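Local structure of glycoside hydrolase family 16 protein (Bacteroides ovatus, 7KR6) at residues N61-A66 with N237-G242; A69-V74 with K93-R98; G124-F129 with A243-T248. The protein is an endo-glucanase that probably hydrolyses O-glycosidic bonds within mixed-linkage beta-glucans. The protein carries 1 engineered substitution. All coordinates share one frame; numbering follows the deposited sequence.

Interaction 1: N61-A66 with N237-G242; sequences NQELQA and NLAVGG. With BGC (beta-D-glucopyranose), chain C; G2F (2-deoxy-2-fluoro-alpha-D-glucopyranose), chain B.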
loop_
_atom_site.group_PDB
_atom_site.type_symbol
_atom_site.label_atom_id
_atom_site.label_comp_id
_atom_site.label_asym_id
_atom_site.label_seq_id
_atom_site.Cartn_x
_atom_site.Cartn_y
_atom_site.Cartn_z
ATOM N N ASN A 61 -3.468 14.439 3.414
ATOM C CA ASN A 61 -2.812 13.229 3.974
ATOM C C ASN A 61 -2.474 13.398 5.455
ATOM O O ASN A 61 -1.553 12.721 5.913
ATOM C CB ASN A 61 -1.546 12.884 3.172
ATOM C CG ASN A 61 -1.887 12.673 1.704
ATOM O OD1 ASN A 61 -2.859 11.978 1.407
ATOM N ND2 ASN A 61 -1.072 13.213 0.814
ATOM N N GLN A 62 -3.145 14.284 6.186
ATOM C CA GLN A 62 -2.790 14.559 7.619
ATOM C C GLN A 62 -1.325 15.019 7.775
ATOM O O GLN A 62 -0.731 14.896 8.881
ATOM C CB GLN A 62 -3.027 13.320 8.480
ATOM C CG GLN A 62 -4.500 12.890 8.568
ATOM C CD GLN A 62 -4.658 11.605 9.349
ATOM O OE1 GLN A 62 -4.741 11.605 10.579
ATOM N NE2 GLN A 62 -4.629 10.469 8.666
ATOM N N GLU A 63 -0.775 15.660 6.768
ATOM C CA GLU A 63 0.620 16.193 6.810
ATOM C C GLU A 63 0.728 17.327 7.845
ATOM O O GLU A 63 -0.280 18.054 8.089
ATOM C CB GLU A 63 1.076 16.689 5.444
ATOM C CG GLU A 63 1.129 15.571 4.413
ATOM C CD GLU A 63 1.043 15.979 2.963
ATOM O OE1 GLU A 63 1.231 17.157 2.683
ATOM O OE2 GLU A 63 0.705 15.089 2.131
ATOM N N LEU A 64 1.897 17.464 8.454
ATOM C CA LEU A 64 2.147 18.460 9.521
ATOM C C LEU A 64 2.599 19.800 8.940
ATOM O O LEU A 64 2.412 20.796 9.643
ATOM C CB LEU A 64 3.202 17.898 10.486
ATOM C CG LEU A 64 2.787 16.602 11.191
ATOM C CD1 LEU A 64 3.935 15.986 11.984
ATOM C CD2 LEU A 64 1.595 16.846 12.077
ATOM N N GLN A 65 3.283 19.845 7.794
ATOM C CA GLN A 65 3.896 21.104 7.307
ATOM C C GLN A 65 2.828 22.002 6.695
ATOM O O GLN A 65 1.882 21.507 6.062
ATOM C CB GLN A 65 4.977 20.874 6.257
ATOM C CG GLN A 65 4.455 20.609 4.843
ATOM C CD GLN A 65 3.679 19.326 4.692
ATOM O OE1 GLN A 65 3.912 18.355 5.424
ATOM N NE2 GLN A 65 2.797 19.312 3.704
ATOM N N ALA A 66 3.056 23.301 6.831
ATOM C CA ALA A 66 2.486 24.303 5.911
ATOM C C ALA A 66 3.428 24.398 4.719
ATOM O O ALA A 66 4.651 24.364 4.878
ATOM C CB ALA A 66 2.368 25.608 6.635
ATOM N N ASN A 237 7.957 17.859 -3.878
ATOM C CA ASN A 237 7.599 18.406 -2.538
ATOM C C ASN A 237 8.386 17.670 -1.476
ATOM O O ASN A 237 8.875 16.542 -1.739
ATOM C CB ASN A 237 6.115 18.274 -2.214
ATOM C CG ASN A 237 5.718 16.832 -2.020
ATOM O OD1 ASN A 237 5.762 16.026 -2.974
ATOM N ND2 ASN A 237 5.593 16.424 -0.757
ATOM N N LEU A 238 8.524 18.331 -0.340
ATOM C CA LEU A 238 9.085 17.700 0.882
ATOM C C LEU A 238 8.007 17.847 1.948
ATOM O O LEU A 238 7.889 18.908 2.603
ATOM C CB LEU A 238 10.437 18.321 1.243
ATOM C CG LEU A 238 11.076 17.820 2.545
ATOM C CD1 LEU A 238 11.352 16.327 2.482
ATOM C CD2 LEU A 238 12.390 18.528 2.730
ATOM N N ALA A 239 7.214 16.788 2.134
ATOM C CA ALA A 239 6.181 16.770 3.183
ATOM C C ALA A 239 6.878 16.383 4.489
ATOM O O ALA A 239 7.979 15.791 4.430
ATOM C CB ALA A 239 5.047 15.836 2.843
ATOM N N VAL A 240 6.268 16.808 5.593
ATOM C CA VAL A 240 6.699 16.413 6.964
ATOM C C VAL A 240 5.516 15.761 7.674
ATOM O O VAL A 240 4.434 16.412 7.885
ATOM C CB VAL A 240 7.222 17.640 7.726
ATOM C CG1 VAL A 240 7.803 17.229 9.065
ATOM C CG2 VAL A 240 8.221 18.431 6.904
ATOM N N GLY A 241 5.687 14.494 8.086
ATOM C CA GLY A 241 4.562 13.704 8.585
ATOM C C GLY A 241 3.519 13.427 7.518
ATOM O O GLY A 241 3.756 13.755 6.356
ATOM N N GLY A 242 2.379 12.937 7.942
ATOM C CA GLY A 242 1.337 12.427 7.053
ATOM C C GLY A 242 1.139 10.936 7.254
ATOM O O GLY A 242 2.071 10.219 7.673
HETATM C C2 BGC C . -3.916 13.080 -1.423
HETATM C C3 BGC C . -5.144 13.817 -2.018
HETATM C C4 BGC C . -4.759 15.076 -2.764
HETATM C C5 BGC C . -3.683 14.803 -3.835
HETATM C C6 BGC C . -3.171 16.023 -4.559
HETATM C C1 BGC C . -2.937 12.939 -2.557
HETATM O O2 BGC C . -4.236 11.859 -0.826
HETATM O O3 BGC C . -6.008 14.054 -0.901
HETATM O O4 BGC C . -5.951 15.644 -3.375
HETATM O O5 BGC C . -2.552 14.160 -3.168
HETATM O O6 BGC C . -2.586 16.965 -3.626
HETATM C C1 G2F B . 0.371 10.519 -4.528
HETATM C C2 G2F B . -0.688 10.781 -3.513
HETATM C C3 G2F B . -0.663 12.218 -3.037
HETATM C C4 G2F B . 0.700 12.486 -2.449
HETATM C C5 G2F B . 1.733 12.254 -3.596
HETATM C C6 G2F B . 3.181 12.551 -3.281
HETATM O O3 G2F B . -1.708 12.444 -2.097
HETATM O O4 G2F B . 0.707 13.863 -1.932
HETATM O O5 G2F B . 1.687 10.906 -4.103
HETATM O O6 G2F B . 3.571 11.867 -2.032
HETATM F F2 G2F B . -1.945 10.362 -4.048
#

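Interaction 2: A69-V74 with K93-R98; sequences AAHVSV and KIYSGR. With BGC (beta-D-glucopyranose), chain C.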
loop_
_atom_site.group_PDB
_atom_site.type_symbol
_atom_site.label_atom_id
_atom_site.label_comp_id
_atom_site.label_asym_id
_atom_site.label_seq_id
_atom_site.Cartn_x
_atom_site.Cartn_y
_atom_site.Cartn_z
ATOM N N ALA A 69 5.966 29.926 -0.022
ATOM C CA ALA A 69 6.896 30.274 -1.104
ATOM C C ALA A 69 8.307 30.444 -0.534
ATOM O O ALA A 69 9.270 30.233 -1.273
ATOM C CB ALA A 69 6.399 31.505 -1.820
ATOM N N ALA A 70 8.440 30.874 0.721
ATOM C CA ALA A 70 9.772 31.138 1.307
ATOM C C ALA A 70 10.585 29.844 1.419
ATOM O O ALA A 70 11.820 29.935 1.586
ATOM C CB ALA A 70 9.627 31.789 2.660
ATOM N N HIS A 71 9.931 28.676 1.401
ATOM C CA HIS A 71 10.651 27.401 1.597
ATOM C C HIS A 71 10.951 26.739 0.259
ATOM O O HIS A 71 11.277 25.524 0.241
ATOM C CB HIS A 71 9.881 26.569 2.619
ATOM C CG HIS A 71 10.057 27.132 3.990
ATOM N ND1 HIS A 71 9.284 28.202 4.470
ATOM C CD2 HIS A 71 10.921 26.818 4.983
ATOM C CE1 HIS A 71 9.663 28.503 5.710
ATOM N NE2 HIS A 71 10.663 27.679 6.041
ATOM N N VAL A 72 10.790 27.474 -0.834
ATOM C CA VAL A 72 11.264 27.071 -2.176
ATOM C C VAL A 72 12.308 28.108 -2.586
ATOM O O VAL A 72 11.986 29.331 -2.561
ATOM C CB VAL A 72 10.115 26.996 -3.194
ATOM C CG1 VAL A 72 10.643 26.509 -4.524
ATOM C CG2 VAL A 72 8.973 26.106 -2.697
ATOM N N SER A 73 13.478 27.636 -3.010
ATOM C CA SER A 73 14.529 28.543 -3.513
ATOM C C SER A 73 15.369 27.855 -4.578
ATOM O O SER A 73 15.332 26.598 -4.717
ATOM C CB SER A 73 15.352 29.099 -2.377
ATOM O OG SER A 73 16.198 28.110 -1.840
ATOM N N VAL A 74 16.109 28.653 -5.351
ATOM C CA VAL A 74 17.159 28.147 -6.259
ATOM C C VAL A 74 18.506 28.665 -5.747
ATOM O O VAL A 74 18.600 29.890 -5.460
ATOM C CB VAL A 74 16.879 28.517 -7.732
ATOM C CG1 VAL A 74 18.084 28.225 -8.596
ATOM C CG2 VAL A 74 15.671 27.748 -8.255
ATOM N N LYS A 93 5.476 24.746 14.906
ATOM C CA LYS A 93 5.074 25.077 13.506
ATOM C C LYS A 93 6.114 24.465 12.562
ATOM O O LYS A 93 7.336 24.624 12.785
ATOM C CB LYS A 93 4.965 26.582 13.280
ATOM C CG LYS A 93 3.809 27.291 14.000
ATOM C CD LYS A 93 2.458 26.621 13.882
ATOM C CE LYS A 93 1.417 27.184 14.834
ATOM N NZ LYS A 93 1.446 28.670 14.871
ATOM N N ILE A 94 5.619 23.840 11.490
ATOM C CA ILE A 94 6.477 23.246 10.444
ATOM C C ILE A 94 6.122 23.838 9.068
ATOM O O ILE A 94 4.950 24.002 8.782
ATOM C CB ILE A 94 6.393 21.710 10.494
ATOM C CG1 ILE A 94 6.966 21.212 11.836
ATOM C CG2 ILE A 94 7.157 21.097 9.347
ATOM C CD1 ILE A 94 6.710 19.759 12.057
ATOM N N TYR A 95 7.151 24.175 8.317
ATOM C CA TYR A 95 7.051 24.805 6.974
ATOM C C TYR A 95 7.885 24.017 5.990
ATOM O O TYR A 95 8.973 23.578 6.332
ATOM C CB TYR A 95 7.575 26.234 7.045
ATOM C CG TYR A 95 6.915 27.030 8.133
ATOM C CD1 TYR A 95 5.688 27.631 7.912
ATOM C CD2 TYR A 95 7.490 27.132 9.394
ATOM C CE1 TYR A 95 5.058 28.362 8.896
ATOM C CE2 TYR A 95 6.856 27.849 10.398
ATOM C CZ TYR A 95 5.648 28.480 10.136
ATOM O OH TYR A 95 4.977 29.182 11.098
ATOM N N SER A 96 7.440 23.918 4.743
ATOM C CA SER A 96 8.263 23.280 3.706
ATOM C C SER A 96 7.798 23.789 2.350
ATOM O O SER A 96 7.028 24.751 2.323
ATOM C CB SER A 96 8.175 21.762 3.808
ATOM O OG SER A 96 9.181 21.166 3.019
ATOM N N GLY A 97 8.354 23.207 1.294
ATOM C CA GLY A 97 8.107 23.662 -0.080
ATOM C C GLY A 97 7.601 22.609 -1.020
ATOM O O GLY A 97 7.905 21.385 -0.872
ATOM N N ARG A 98 6.821 23.090 -1.988
ATOM C CA ARG A 98 6.157 22.229 -2.987
ATOM C C ARG A 98 5.977 23.075 -4.244
ATOM O O ARG A 98 5.486 24.225 -4.108
ATOM C CB ARG A 98 4.781 21.790 -2.482
ATOM C CG ARG A 98 3.924 21.062 -3.513
ATOM C CD ARG A 98 2.843 20.255 -2.865
ATOM N NE ARG A 98 1.752 19.901 -3.768
ATOM C CZ ARG A 98 0.854 18.977 -3.516
ATOM N NH1 ARG A 98 0.947 18.222 -2.447
ATOM N NH2 ARG A 98 -0.173 18.789 -4.346
HETATM C C2 BGC C . -3.916 13.080 -1.423
HETATM C C3 BGC C . -5.144 13.817 -2.018
HETATM C C4 BGC C . -4.759 15.076 -2.764
HETATM C C5 BGC C . -3.683 14.803 -3.835
HETATM C C6 BGC C . -3.171 16.023 -4.559
HETATM C C1 BGC C . -2.937 12.939 -2.557
HETATM O O2 BGC C . -4.236 11.859 -0.826
HETATM O O3 BGC C . -6.008 14.054 -0.901
HETATM O O4 BGC C . -5.951 15.644 -3.375
HETATM O O5 BGC C . -2.552 14.160 -3.168
HETATM O O6 BGC C . -2.586 16.965 -3.626
#

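Interaction 3: G124-F129 with A243-T248; sequences GLWPAF and AFTGIT. With G2F (2-deoxy-2-fluoro-alpha-D-glucopyranose), chain B.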
loop_
_atom_site.group_PDB
_atom_site.type_symbol
_atom_site.label_atom_id
_atom_site.label_comp_id
_atom_site.label_asym_id
_atom_site.label_seq_id
_atom_site.Cartn_x
_atom_site.Cartn_y
_atom_site.Cartn_z
ATOM N N GLY A 124 9.985 10.888 9.851
ATOM C CA GLY A 124 8.784 11.555 9.342
ATOM C C GLY A 124 8.951 12.425 8.100
ATOM O O GLY A 124 7.905 12.941 7.652
ATOM N N LEU A 125 10.124 12.540 7.501
ATOM C CA LEU A 125 10.214 13.328 6.228
ATOM C C LEU A 125 9.663 12.481 5.078
ATOM O O LEU A 125 9.822 11.231 5.078
ATOM C CB LEU A 125 11.640 13.773 5.978
ATOM C CG LEU A 125 12.335 14.596 7.076
ATOM C CD1 LEU A 125 13.696 15.061 6.579
ATOM C CD2 LEU A 125 11.469 15.771 7.462
ATOM N N TRP A 126 8.985 13.137 4.128
ATOM C CA TRP A 126 8.292 12.464 3.018
ATOM C C TRP A 126 8.513 13.251 1.739
ATOM O O TRP A 126 7.611 13.990 1.262
ATOM C CB TRP A 126 6.825 12.318 3.413
ATOM C CG TRP A 126 5.927 11.688 2.408
ATOM C CD1 TRP A 126 6.244 10.977 1.283
ATOM C CD2 TRP A 126 4.497 11.696 2.493
ATOM N NE1 TRP A 126 5.099 10.577 0.640
ATOM C CE2 TRP A 126 4.018 11.017 1.357
ATOM C CE3 TRP A 126 3.577 12.287 3.372
ATOM C CZ2 TRP A 126 2.659 10.875 1.108
ATOM C CZ3 TRP A 126 2.233 12.134 3.131
ATOM C CH2 TRP A 126 1.789 11.435 2.021
ATOM N N PRO A 127 9.695 13.097 1.133
ATOM C CA PRO A 127 9.959 13.687 -0.190
ATOM C C PRO A 127 9.274 12.894 -1.291
ATOM O O PRO A 127 9.149 11.665 -1.165
ATOM C CB PRO A 127 11.450 13.484 -0.380
ATOM C CG PRO A 127 11.775 12.244 0.480
ATOM C CD PRO A 127 10.868 12.387 1.681
ATOM N N ALA A 128 8.901 13.581 -2.378
ATOM C CA ALA A 128 8.281 12.897 -3.530
ATOM C C ALA A 128 8.567 13.666 -4.833
ATOM O O ALA A 128 8.777 14.916 -4.827
ATOM C CB ALA A 128 6.805 12.708 -3.295
ATOM N N PHE A 129 8.622 12.902 -5.898
ATOM C CA PHE A 129 8.730 13.346 -7.298
ATOM C C PHE A 129 7.576 12.668 -8.013
ATOM O O PHE A 129 7.558 11.413 -8.037
ATOM C CB PHE A 129 10.102 12.925 -7.830
ATOM C CG PHE A 129 10.310 13.049 -9.320
ATOM C CD1 PHE A 129 9.729 14.086 -10.060
ATOM C CD2 PHE A 129 11.100 12.136 -9.980
ATOM C CE1 PHE A 129 9.973 14.179 -11.423
ATOM C CE2 PHE A 129 11.363 12.235 -11.338
ATOM C CZ PHE A 129 10.784 13.266 -12.055
ATOM N N ALA A 243 -0.016 10.441 6.837
ATOM C CA ALA A 243 -0.409 9.033 7.045
ATOM C C ALA A 243 0.633 8.075 6.462
ATOM O O ALA A 243 0.910 7.058 7.085
ATOM C CB ALA A 243 -1.734 8.742 6.443
ATOM N N PHE A 244 1.196 8.401 5.299
ATOM C CA PHE A 244 2.221 7.576 4.633
ATOM C C PHE A 244 3.372 7.262 5.573
ATOM O O PHE A 244 3.910 6.134 5.522
ATOM C CB PHE A 244 2.668 8.335 3.396
ATOM C CG PHE A 244 3.756 7.683 2.604
ATOM C CD1 PHE A 244 3.458 6.667 1.707
ATOM C CD2 PHE A 244 5.039 8.152 2.711
ATOM C CE1 PHE A 244 4.462 6.115 0.917
ATOM C CE2 PHE A 244 6.029 7.626 1.899
ATOM C CZ PHE A 244 5.738 6.601 1.016
ATOM N N THR A 245 3.750 8.230 6.397
ATOM C CA THR A 245 4.942 8.110 7.279
ATOM C C THR A 245 4.540 7.436 8.608
ATOM O O THR A 245 5.453 7.017 9.343
ATOM C CB THR A 245 5.538 9.469 7.604
ATOM O OG1 THR A 245 4.677 10.170 8.514
ATOM C CG2 THR A 245 5.807 10.344 6.396
ATOM N N GLY A 246 3.248 7.347 8.860
ATOM C CA GLY A 246 2.659 6.893 10.124
ATOM C C GLY A 246 2.796 7.896 11.251
ATOM O O GLY A 246 2.350 7.559 12.376
ATOM N N ILE A 247 3.247 9.113 10.975
ATOM C CA ILE A 247 3.379 10.187 11.981
ATOM C C ILE A 247 2.447 11.326 11.622
ATOM O O ILE A 247 2.715 12.012 10.580
ATOM C CB ILE A 247 4.828 10.657 12.017
ATOM C CG1 ILE A 247 5.738 9.539 12.513
ATOM C CG2 ILE A 247 4.945 11.933 12.827
ATOM C CD1 ILE A 247 7.188 9.756 12.148
ATOM N N THR A 248 1.382 11.536 12.414
ATOM C CA THR A 248 0.339 12.547 12.154
ATOM C C THR A 248 0.198 13.455 13.373
ATOM O O THR A 248 -0.646 14.279 13.355
ATOM C CB THR A 248 -0.979 11.889 11.730
ATOM O OG1 THR A 248 -1.426 10.986 12.748
ATOM C CG2 THR A 248 -0.812 11.102 10.444
HETATM C C1 G2F B . 0.371 10.519 -4.528
HETATM C C2 G2F B . -0.688 10.781 -3.513
HETATM C C3 G2F B . -0.663 12.218 -3.037
HETATM C C4 G2F B . 0.700 12.486 -2.449
HETATM C C5 G2F B . 1.733 12.254 -3.596
HETATM C C6 G2F B . 3.181 12.551 -3.281
HETATM O O3 G2F B . -1.708 12.444 -2.097
HETATM O O4 G2F B . 0.707 13.863 -1.932
HETATM O O5 G2F B . 1.687 10.906 -4.103
HETATM O O6 G2F B . 3.571 11.867 -2.032
HETATM F F2 G2F B . -1.945 10.362 -4.048
#

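Interaction 1: N61-A66 with N237-G242
The loop 61-66 passes the end of strand 232-240 at a wide angle, the two runs pointing 127° apart, and comes nearest where the CA atoms of Glu-63 and Gly-242 lie 3.8 Å from each other. Leu-64 N donates to Val-240 O (2.8 Å), almost in line with that carbonyl. The Gln-65 side chain takes the reverse bond: Val-240 N gives a nearly straight bond to Gln-65 OE1 (2.8 Å), arriving from above the carbonyl plane of the amide. A first torsion that sets CG between backbone N and carbonyl carbon (chi1 80°), with a bend at the next bond, brings the amide oxygen to Val-240 N. In the glycoside hydrolase family 16 beta-jelly roll, this loop borders the glycan-binding cleft, and a polar chain runs from the strand end to the sugars. Gln-65 NE2 donates to Glu-63 OE1 (2.9 Å) on the anti side, and Asn-61 ND2 reaches Glu-63 OE2 (2.9 Å). The carboxylate, whose CD rests against Ala-239 CB, is thus held at both oxygens and helps set how the Asn-61 amide is turned. That amide grips two sugars: ND2 also donates to G2F O3 (3.1 Å), while OD1 accepts from BGC O2 (2.6 Å). Gly-242 CA makes a close CH...O contact with Asn-61 O (3.1 Å), and Gly-241, at positive phi, packs against Leu-64 CD1.

Interaction 2: A69-V74 with K93-R98
His-71 packs against Tyr-95, Ser-96 and Gly-97 where two strands of the family 16 jelly roll converge: strand 72-77 and strand 93-107 both pair with strand 80-90, to which His-71 and Tyr-95 are tied by backbone hydrogen bonds with Thr-86 and Glu-88. The CA atoms of His-71 and Gly-97 come within 4.8 Å, and the join between the segments is made by side-chain packing and close approach to the backbone.

The aromatic part is a CH-pi contact. With CG anti to the carbonyl carbon (chi1 -73°), the imidazole of His-71 swings over Tyr-95 CB, which sits on one face of the ring, 3.5 Å from its centroid, with CE1 the nearest ring atom at 3.4 Å. The phenol ring then leads away, so although the two ring planes are only 15° from parallel, they are slid apart, centroids 5.6 Å distant, and barely overlap. The imidazole is fixed at both nitrogens, ND1 by Asp-68 and NE2 by Glu-88, which sets its rotation and could favour a positively charged ring.

Van der Waals contacts continue along the chain. His-71 CB packs on Ser-96 O at 3.4 Å. Val-72 turns its CG2 methyl onto Gly-97 CA (3.7 Å) and toward Arg-98 N (3.8 Å); the backbone of Gly-97, bare of a side chain, lets Val-72 and His-71 O settle this close.

The polar ends of Ser-96 and Arg-98 face elsewhere. Ser-96 OG pairs with Leu-238 O. Arg-98 points away from 69-74, its chain extended from CG to NE and its NE salt-bridged to Glu-53; from the guanidinium edge, near its plane, NH2 donates to BGC O6 at 3.1 Å with an N-H...O angle of 167°.

Interaction 3: G124-F129 with A243-T248
Trp-126 and Phe-244 form an offset stack in the wall of the glycan pocket of this family 16 jelly roll, joining strand 125-133 to the short 3-10 turn that follows strand 232-240. The five-membered ring of the indole and the phenyl ring have centroids 4.1 Å apart and planes inclined by 18°, with Phe-244 CD2 above Trp-126 NE1 at 3.2 Å. In each residue CG is anti to the backbone N (chi1 178° in both), which extends the two side chains into the gap between their backbones until the rings lie one over the other. Phe-244 CB takes part as well, sitting over the face of the six-membered indole ring in a CH-pi contact, 3.5 Å from its centroid; methylene and phenyl ring together lie over both rings of the indole, on one face.

Beside the stack, Thr-245 divides its two branches. Its OG1 occupies the place between N and the carbonyl carbon (chi1 72°), where it accepts from Ile-247 N (3.0 Å) in an ST turn and also bonds to Gly-242 O. The methyl CG2 is thereby turned toward strand 125-133, packing on Trp-126 CB (3.7 Å) and Gly-124 O (3.6 Å). Ile-247 adds the tip of its chain: CD1 lies against Gly-124 CA at 3.7 Å, close to a backbone whose angles suit only glycine comfortably.

The stacked indole meets the sugar too. Ala-128, farther along the strand, touches the G2F hydroxymethyl group with its CB, and G2F O6 approaches the indole obliquely, 3.3 Å from Trp-126 NE1.

Strand 232-240, part of interaction 1, lies between strand 93-107 of interaction 2 and strand 125-133 of interaction 3. Interactions 1 and 3 are nearly continuous, their centres about 6 Å apart: Gly-241 N lies 2.7 Å from Gly-124 O, a probable hydrogen bond, and Glu-63 OE2 packs on Trp-126 CZ3 at 3.5 Å. Interaction 2, centred about 12 Å from interaction 1, touches it where Ala-66 N lies 2.8 Å from Ile-94 O, a probable hydrogen bond, and where Asn-237 CB packs on Arg-98 CB. Interactions 2 and 3 do not touch, their nearest atoms being about 7 Å apart. All three reach the bound glycan: interactions 1 and 2 share BGC through Asn-61 and Arg-98, whereas interactions 1 and 3 share G2F.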